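Local coordinates for response regulator receiver protein (Desulfuromonas acetoxidans, PDB 2ZAY) that probably takes part in two-component signalling, this chain being the CheY-like receiver domain of a longer response regulator, at residues I56-N61 and I83-L88; D69-L74 and L101-I106. All blocks are in the same frame, centred on the assembly; numbering follows the deposited sequence.

Contact 1. Residues I56-N61 and I83-L88; sequences IITEAN and IPVIAL
Ile56 and Ile86 are joined through their backbones, Ile86 N giving a bond of 2.8 Å to Ile56 O, one of five that zip together strands 55-59 and 85-89, neighbouring parallel strands of a beta-alpha-beta unit through helix 67-75 in the central sheet of the CheY-like receiver domain. The bonds alternate in direction, from Ile56 N to Pro84 O at the start to Ala60 N to Leu88 O at the end. On the face carrying Ile56, Thr58, Val85 and Ala87, CG1 of Val85 fills the hollow between Ile56 and Thr58, 3.9 Å from Thr58 CG2. With OG1 anti to the backbone N (chi1 -179°), Thr58 turns its methyl to that bump, while OG1 donates to Glu59 O. Cut back to an alanine, Thr58 would lose both branches, which is likely to leave a gap beside Val85 CG1 and to cost Glu59 O its hydroxyl donor. Ile83 CG2 seats against the CG1-CD1 arm of Ile56, the two side chains crossing at about a right angle. On the face of Ile57 and Leu88, the Leu88 fork clasps Ile57 CG2, CD2 lying 3.6 Å away. Strands 9-14 and 107-110 flank the pair; helices 67-75 and 94-103 cover the Thr58 face.

Contact 2. Residues D69-L74 and L101-I106; sequences DLFNSL and LDMGFI
Phe71 reaches out of helix 67-75 to meet the ring of Phe105 and, farther along its own ring, the backbone of Met103 and Gly104. Its CG stands anti to the backbone N (chi1 -176°), which carries the ring off the helix toward these three residues. The two phenylalanines run past each other in opposite directions, so that the root of one meets the end of the other: Phe71 CB is 3.6 Å from Phe105 CZ. Phe71 CD1 lies over the centre of the Phe105 ring, 3.8 Å above its plane. The rings meet obliquely, planes inclined at 31° and centroids 4.7 Å apart. Further out, Phe71 CZ comes to 3.7 Å from Gly104 C, and Phe71 CE2 approaches the carbonyl oxygen of Met103. Gly104 ends helix 94-103 in a Schellman motif; at its positive phi a beta carbon would already be jammed against Met103 O, and it would also run into Phe71 CZ. Met103 bends at its last torsion (chi3 86°), bringing the terminal methyl CE to 3.8 Å from Phe71 CD2. The same methyl touches Asn72 OD1, which lies at the edge of the Phe71 ring and in its plane; the Asn72 and Met103 side chains cross at about a right angle. Beneath this cluster lies the central sheet: Phe71 presses on Val85 of strand 85-89, and Phe105 reaches Thr58 of strand 55-59. Helix 67-75 also packs, through Leu70 and Leu74, against helix 41-51.

In the fold
Contact 1 is the buried heart of the alternating alpha/beta receiver fold, joining the two strands of the beta-alpha-beta unit that runs 55-59, 67-75, 85-89. Contact 2 lies further out and is only partly buried, tying the helix of that same unit to the end of helix 94-103. Main-chain hydrogen bonds backed by branched aliphatic side chains hold the first; the second depends on aromatic rings, a methionine methyl and a glycine turn. They share a seam: the Phe105 ring packs on Val85 and Ala87, and Ile106 N probably bonds to Val85 O, carrying the chain into strand 107-110 beside strand 85-89.

Contact 1. Residues I56-N61 and I83-L88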
ATOM      1  N   ILE A  56       0.381  -4.586  -1.235  1.00 17.78           N
ATOM      2  CA  ILE A  56       1.187  -3.390  -1.029  1.00 18.28           C
ATOM      3  C   ILE A  56       0.300  -2.199  -0.735  1.00 19.17           C
ATOM      4  O   ILE A  56      -0.751  -2.022  -1.355  1.00 19.34           O
ATOM      5  CB  ILE A  56       2.051  -3.103  -2.287  1.00 17.77           C
ATOM      6  CG1 ILE A  56       3.028  -4.266  -2.505  1.00 17.02           C
ATOM      7  CG2 ILE A  56       2.793  -1.774  -2.135  1.00 16.05           C
ATOM      8  CD1 ILE A  56       3.754  -4.223  -3.830  1.00 19.99           C
ATOM      9  N   ILE A  57       0.711  -1.396   0.239  1.00 18.64           N
ATOM     10  CA  ILE A  57      -0.041  -0.203   0.610  1.00 19.61           C
ATOM     11  C   ILE A  57       0.932   0.956   0.418  1.00 20.35           C
ATOM     12  O   ILE A  57       2.010   0.969   1.013  1.00 20.41           O
ATOM     13  CB  ILE A  57      -0.463  -0.243   2.090  1.00 19.98           C
ATOM     14  CG1 ILE A  57      -1.370  -1.444   2.351  1.00 23.27           C
ATOM     15  CG2 ILE A  57      -1.163   1.055   2.464  1.00 21.96           C
ATOM     16  CD1 ILE A  57      -1.653  -1.680   3.839  1.00 22.22           C
ATOM     17  N   THR A  58       0.571   1.926  -0.409  1.00 18.89           N
ATOM     18  CA  THR A  58       1.475   3.044  -0.628  1.00 20.77           C
ATOM     19  C   THR A  58       0.808   4.399  -0.529  1.00 22.47           C
ATOM     20  O   THR A  58      -0.364   4.558  -0.865  1.00 22.83           O
ATOM     21  CB  THR A  58       2.152   2.964  -2.016  1.00 21.83           C
ATOM     22  OG1 THR A  58       3.047   4.071  -2.164  1.00 21.14           O
ATOM     23  CG2 THR A  58       1.108   3.022  -3.140  1.00 20.28           C
ATOM     24  N   GLU A  59       1.567   5.377  -0.044  1.00 23.98           N
ATOM     25  CA  GLU A  59       1.079   6.742   0.045  1.00 25.29           C
ATOM     26  C   GLU A  59       0.914   7.148  -1.420  1.00 24.51           C
ATOM     27  O   GLU A  59       1.745   6.793  -2.254  1.00 23.49           O
ATOM     28  CB  GLU A  59       2.133   7.623   0.718  1.00 27.02           C
ATOM     29  CG  GLU A  59       1.703   9.058   0.953  1.00 30.58           C
ATOM     30  CD  GLU A  59       2.756   9.853   1.711  1.00 34.01           C
ATOM     31  OE1 GLU A  59       2.456  10.985   2.150  1.00 35.31           O
ATOM     32  OE2 GLU A  59       3.887   9.344   1.858  1.00 32.71           O
ATOM     33  N   ALA A  60      -0.147   7.881  -1.736  1.00 26.18           N
ATOM     34  CA  ALA A  60      -0.386   8.297  -3.113  1.00 27.35           C
ATOM     35  C   ALA A  60       0.533   9.424  -3.557  1.00 29.72           C
ATOM     36  O   ALA A  60       1.177   9.341  -4.601  1.00 30.81           O
ATOM     37  CB  ALA A  60      -1.834   8.720  -3.281  1.00 29.47           C
ATOM     38  N   ASN A  61       0.601  10.479  -2.759  1.00 30.90           N
ATOM     39  CA  ASN A  61       1.431  11.622  -3.106  1.00 34.01           C
ATOM     40  C   ASN A  61       2.735  11.680  -2.320  1.00 33.95           C
ATOM     41  O   ASN A  61       2.755  12.113  -1.172  1.00 35.55           O
ATOM     42  CB  ASN A  61       0.623  12.902  -2.892  1.00 34.87           C
ATOM     43  CG  ASN A  61      -0.714  12.862  -3.612  1.00 36.47           C
ATOM     44  OD1 ASN A  61      -0.771  12.916  -4.840  1.00 36.40           O
ATOM     45  ND2 ASN A  61      -1.797  12.747  -2.849  1.00 38.31           N
ATOM     46  N   ILE A  83       0.561  -8.158  -7.897  1.00 20.17           N
ATOM     47  CA  ILE A  83       0.339  -7.923  -6.464  1.00 19.77           C
ATOM     48  C   ILE A  83      -0.642  -6.766  -6.310  1.00 19.87           C
ATOM     49  O   ILE A  83      -0.467  -5.721  -6.930  1.00 19.40           O
ATOM     50  CB  ILE A  83       1.641  -7.551  -5.740  1.00 19.32           C
ATOM     51  CG1 ILE A  83       2.628  -8.723  -5.795  1.00 21.04           C
ATOM     52  CG2 ILE A  83       1.328  -7.161  -4.296  1.00 19.55           C
ATOM     53  CD1 ILE A  83       4.025  -8.382  -5.244  1.00 20.94           C
ATOM     54  N   PRO A  84      -1.689  -6.935  -5.487  1.00 19.80           N
ATOM     55  CA  PRO A  84      -2.642  -5.828  -5.332  1.00 19.43           C
ATOM     56  C   PRO A  84      -2.033  -4.641  -4.597  1.00 19.32           C
ATOM     57  O   PRO A  84      -1.216  -4.812  -3.691  1.00 19.61           O
ATOM     58  CB  PRO A  84      -3.800  -6.465  -4.563  1.00 20.09           C
ATOM     59  CG  PRO A  84      -3.120  -7.538  -3.743  1.00 19.09           C
ATOM     60  CD  PRO A  84      -2.134  -8.127  -4.739  1.00 20.15           C
ATOM     61  N   VAL A  85      -2.435  -3.438  -4.993  1.00 18.24           N
ATOM     62  CA  VAL A  85      -1.906  -2.224  -4.370  1.00 18.05           C
ATOM     63  C   VAL A  85      -3.033  -1.325  -3.875  1.00 18.04           C
ATOM     64  O   VAL A  85      -3.958  -0.995  -4.625  1.00 18.43           O
ATOM     65  CB  VAL A  85      -1.022  -1.420  -5.369  1.00 16.74           C
ATOM     66  CG1 VAL A  85      -0.331  -0.257  -4.640  1.00 18.79           C
ATOM     67  CG2 VAL A  85       0.028  -2.342  -6.001  1.00 17.92           C
ATOM     68  N   ILE A  86      -2.958  -0.944  -2.602  1.00 17.36           N
ATOM     69  CA  ILE A  86      -3.949  -0.059  -1.992  1.00 17.14           C
ATOM     70  C   ILE A  86      -3.310   1.316  -1.855  1.00 18.76           C
ATOM     71  O   ILE A  86      -2.161   1.422  -1.424  1.00 19.96           O
ATOM     72  CB  ILE A  86      -4.350  -0.529  -0.568  1.00 17.24           C
ATOM     73  CG1 ILE A  86      -5.185  -1.814  -0.642  1.00 16.34           C
ATOM     74  CG2 ILE A  86      -5.145   0.584   0.148  1.00 16.69           C
ATOM     75  CD1 ILE A  86      -5.588  -2.333   0.724  1.00 18.47           C
ATOM     76  N   ALA A  87      -4.036   2.364  -2.232  1.00 18.95           N
ATOM     77  CA  ALA A  87      -3.511   3.715  -2.102  1.00 20.23           C
ATOM     78  C   ALA A  87      -4.018   4.373  -0.828  1.00 20.10           C
ATOM     79  O   ALA A  87      -5.182   4.226  -0.459  1.00 20.46           O
ATOM     80  CB  ALA A  87      -3.906   4.567  -3.312  1.00 19.10           C
ATOM     81  N   LEU A  88      -3.122   5.095  -0.165  1.00 21.71           N
ATOM     82  CA  LEU A  88      -3.431   5.825   1.054  1.00 23.64           C
ATOM     83  C   LEU A  88      -3.181   7.287   0.696  1.00 23.64           C
ATOM     84  O   LEU A  88      -2.115   7.630   0.201  1.00 24.04           O
ATOM     85  CB  LEU A  88      -2.490   5.386   2.175  1.00 26.06           C
ATOM     86  CG  LEU A  88      -3.072   4.600   3.351  1.00 30.17           C
ATOM     87  CD1 LEU A  88      -3.973   3.478   2.868  1.00 28.58           C
ATOM     88  CD2 LEU A  88      -1.921   4.068   4.199  1.00 32.10           C
TER

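Contact 2. Residues D69-L74 and L101-I106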
ATOM      1  N   ASP A  69       3.712   6.300  -9.538  1.00 24.36           N
ATOM      2  CA  ASP A  69       4.977   5.930 -10.172  1.00 25.90           C
ATOM      3  C   ASP A  69       5.369   4.543  -9.689  1.00 23.61           C
ATOM      4  O   ASP A  69       5.830   3.707 -10.468  1.00 22.61           O
ATOM      5  CB  ASP A  69       6.091   6.917  -9.805  1.00 29.45           C
ATOM      6  CG  ASP A  69       5.898   8.279 -10.438  1.00 34.66           C
ATOM      7  OD1 ASP A  69       5.511   8.323 -11.627  1.00 35.35           O
ATOM      8  OD2 ASP A  69       6.146   9.300  -9.755  1.00 35.15           O
ATOM      9  N   LEU A  70       5.185   4.307  -8.393  1.00 23.03           N
ATOM     10  CA  LEU A  70       5.500   3.012  -7.798  1.00 21.89           C
ATOM     11  C   LEU A  70       4.593   1.956  -8.421  1.00 21.14           C
ATOM     12  O   LEU A  70       5.052   0.880  -8.799  1.00 20.26           O
ATOM     13  CB  LEU A  70       5.282   3.048  -6.279  1.00 23.01           C
ATOM     14  CG  LEU A  70       5.501   1.726  -5.524  1.00 24.26           C
ATOM     15  CD1 LEU A  70       6.893   1.199  -5.822  1.00 26.05           C
ATOM     16  CD2 LEU A  70       5.323   1.941  -4.021  1.00 28.07           C
ATOM     17  N   PHE A  71       3.302   2.268  -8.519  1.00 18.82           N
ATOM     18  CA  PHE A  71       2.350   1.336  -9.108  1.00 19.31           C
ATOM     19  C   PHE A  71       2.824   0.923 -10.507  1.00 20.36           C
ATOM     20  O   PHE A  71       2.852  -0.264 -10.840  1.00 19.06           O
ATOM     21  CB  PHE A  71       0.975   1.988  -9.221  1.00 19.14           C
ATOM     22  CG  PHE A  71      -0.094   1.065  -9.745  1.00 19.63           C
ATOM     23  CD1 PHE A  71      -0.801   0.241  -8.879  1.00 18.83           C
ATOM     24  CD2 PHE A  71      -0.387   1.019 -11.104  1.00 19.14           C
ATOM     25  CE1 PHE A  71      -1.796  -0.619  -9.357  1.00 21.72           C
ATOM     26  CE2 PHE A  71      -1.370   0.170 -11.598  1.00 19.57           C
ATOM     27  CZ  PHE A  71      -2.083  -0.655 -10.722  1.00 20.14           C
ATOM     28  N   ASN A  72       3.194   1.908 -11.323  1.00 19.51           N
ATOM     29  CA  ASN A  72       3.650   1.622 -12.684  1.00 21.95           C
ATOM     30  C   ASN A  72       4.941   0.808 -12.705  1.00 23.04           C
ATOM     31  O   ASN A  72       5.095  -0.088 -13.538  1.00 21.73           O
ATOM     32  CB  ASN A  72       3.862   2.918 -13.480  1.00 25.29           C
ATOM     33  CG  ASN A  72       2.560   3.657 -13.760  1.00 27.80           C
ATOM     34  OD1 ASN A  72       1.501   3.043 -13.904  1.00 28.25           O
ATOM     35  ND2 ASN A  72       2.640   4.981 -13.862  1.00 30.09           N
ATOM     36  N   SER A  73       5.866   1.118 -11.800  1.00 22.54           N
ATOM     37  CA  SER A  73       7.132   0.386 -11.746  1.00 24.32           C
ATOM     38  C   SER A  73       6.908  -1.079 -11.379  1.00 23.33           C
ATOM     39  O   SER A  73       7.573  -1.970 -11.902  1.00 24.34           O
ATOM     40  CB  SER A  73       8.080   1.039 -10.739  1.00 24.49           C
ATOM     41  OG  SER A  73       8.433   2.338 -11.173  1.00 28.55           O
ATOM     42  N   LEU A  74       5.970  -1.327 -10.470  1.00 22.72           N
ATOM     43  CA  LEU A  74       5.659  -2.689 -10.052  1.00 22.03           C
ATOM     44  C   LEU A  74       5.072  -3.487 -11.216  1.00 23.67           C
ATOM     45  O   LEU A  74       5.247  -4.704 -11.304  1.00 22.16           O
ATOM     46  CB  LEU A  74       4.661  -2.656  -8.892  1.00 20.99           C
ATOM     47  CG  LEU A  74       5.249  -2.077  -7.598  1.00 22.67           C
ATOM     48  CD1 LEU A  74       4.144  -1.770  -6.597  1.00 21.93           C
ATOM     49  CD2 LEU A  74       6.253  -3.078  -7.017  1.00 21.61           C
ATOM     50  N   LEU A 101      -8.289   4.569  -8.581  1.00 20.31           N
ATOM     51  CA  LEU A 101      -9.073   3.356  -8.803  1.00 19.94           C
ATOM     52  C   LEU A 101      -9.128   3.024 -10.303  1.00 20.81           C
ATOM     53  O   LEU A 101      -9.017   1.860 -10.692  1.00 19.89           O
ATOM     54  CB  LEU A 101     -10.498   3.522  -8.254  1.00 19.42           C
ATOM     55  CG  LEU A 101     -10.658   3.587  -6.731  1.00 22.54           C
ATOM     56  CD1 LEU A 101     -12.131   3.695  -6.375  1.00 19.90           C
ATOM     57  CD2 LEU A 101     -10.060   2.333  -6.097  1.00 21.76           C
ATOM     58  N   ASP A 102      -9.294   4.044 -11.142  1.00 21.28           N
ATOM     59  CA  ASP A 102      -9.373   3.818 -12.592  1.00 23.58           C
ATOM     60  C   ASP A 102      -8.086   3.218 -13.151  1.00 23.82           C
ATOM     61  O   ASP A 102      -8.123   2.430 -14.096  1.00 23.79           O
ATOM     62  CB  ASP A 102      -9.719   5.121 -13.329  1.00 24.95           C
ATOM     63  CG  ASP A 102     -11.158   5.574 -13.078  1.00 30.77           C
ATOM     64  OD1 ASP A 102     -12.008   4.734 -12.711  1.00 32.49           O
ATOM     65  OD2 ASP A 102     -11.455   6.771 -13.260  1.00 33.64           O
ATOM     66  N   MET A 103      -6.962   3.595 -12.541  1.00 23.96           N
ATOM     67  CA  MET A 103      -5.612   3.129 -12.888  1.00 24.59           C
ATOM     68  C   MET A 103      -5.384   1.659 -12.575  1.00 23.93           C
ATOM     69  O   MET A 103      -4.547   1.003 -13.208  1.00 24.72           O
ATOM     70  CB  MET A 103      -4.568   3.880 -12.071  1.00 26.70           C
ATOM     71  CG  MET A 103      -3.896   5.023 -12.733  1.00 29.39           C
ATOM     72  SD  MET A 103      -2.717   5.675 -11.554  1.00 18.59           S
ATOM     73  CE  MET A 103      -1.298   4.645 -11.864  1.00 22.08           C
ATOM     74  N   GLY A 104      -6.078   1.156 -11.558  1.00 21.25           N
ATOM     75  CA  GLY A 104      -5.900  -0.235 -11.190  1.00 20.80           C
ATOM     76  C   GLY A 104      -5.603  -0.463  -9.717  1.00 20.15           C
ATOM     77  O   GLY A 104      -5.438  -1.610  -9.288  1.00 18.30           O
ATOM     78  N   PHE A 105      -5.496   0.610  -8.937  1.00 18.12           N
ATOM     79  CA  PHE A 105      -5.268   0.438  -7.504  1.00 19.30           C
ATOM     80  C   PHE A 105      -6.453  -0.390  -7.017  1.00 19.28           C
ATOM     81  O   PHE A 105      -7.601  -0.106  -7.371  1.00 17.66           O
ATOM     82  CB  PHE A 105      -5.225   1.795  -6.793  1.00 18.84           C
ATOM     83  CG  PHE A 105      -3.859   2.445  -6.810  1.00 20.33           C
ATOM     84  CD1 PHE A 105      -2.938   2.183  -5.804  1.00 18.93           C
ATOM     85  CD2 PHE A 105      -3.484   3.289  -7.859  1.00 20.62           C
ATOM     86  CE1 PHE A 105      -1.651   2.751  -5.835  1.00 19.78           C
ATOM     87  CE2 PHE A 105      -2.199   3.862  -7.900  1.00 20.24           C
ATOM     88  CZ  PHE A 105      -1.287   3.591  -6.889  1.00 20.51           C
ATOM     89  N   ILE A 106      -6.187  -1.416  -6.214  1.00 16.48           N
ATOM     90  CA  ILE A 106      -7.272  -2.283  -5.756  1.00 19.03           C
ATOM     91  C   ILE A 106      -8.215  -1.622  -4.752  1.00 18.69           C
ATOM     92  O   ILE A 106      -9.368  -2.041  -4.603  1.00 20.22           O
ATOM     93  CB  ILE A 106      -6.714  -3.605  -5.178  1.00 19.39           C
ATOM     94  CG1 ILE A 106      -7.769  -4.702  -5.312  1.00 23.77           C
ATOM     95  CG2 ILE A 106      -6.277  -3.407  -3.740  1.00 19.79           C
ATOM     96  CD1 ILE A 106      -7.226  -6.087  -5.061  1.00 27.27           C
TER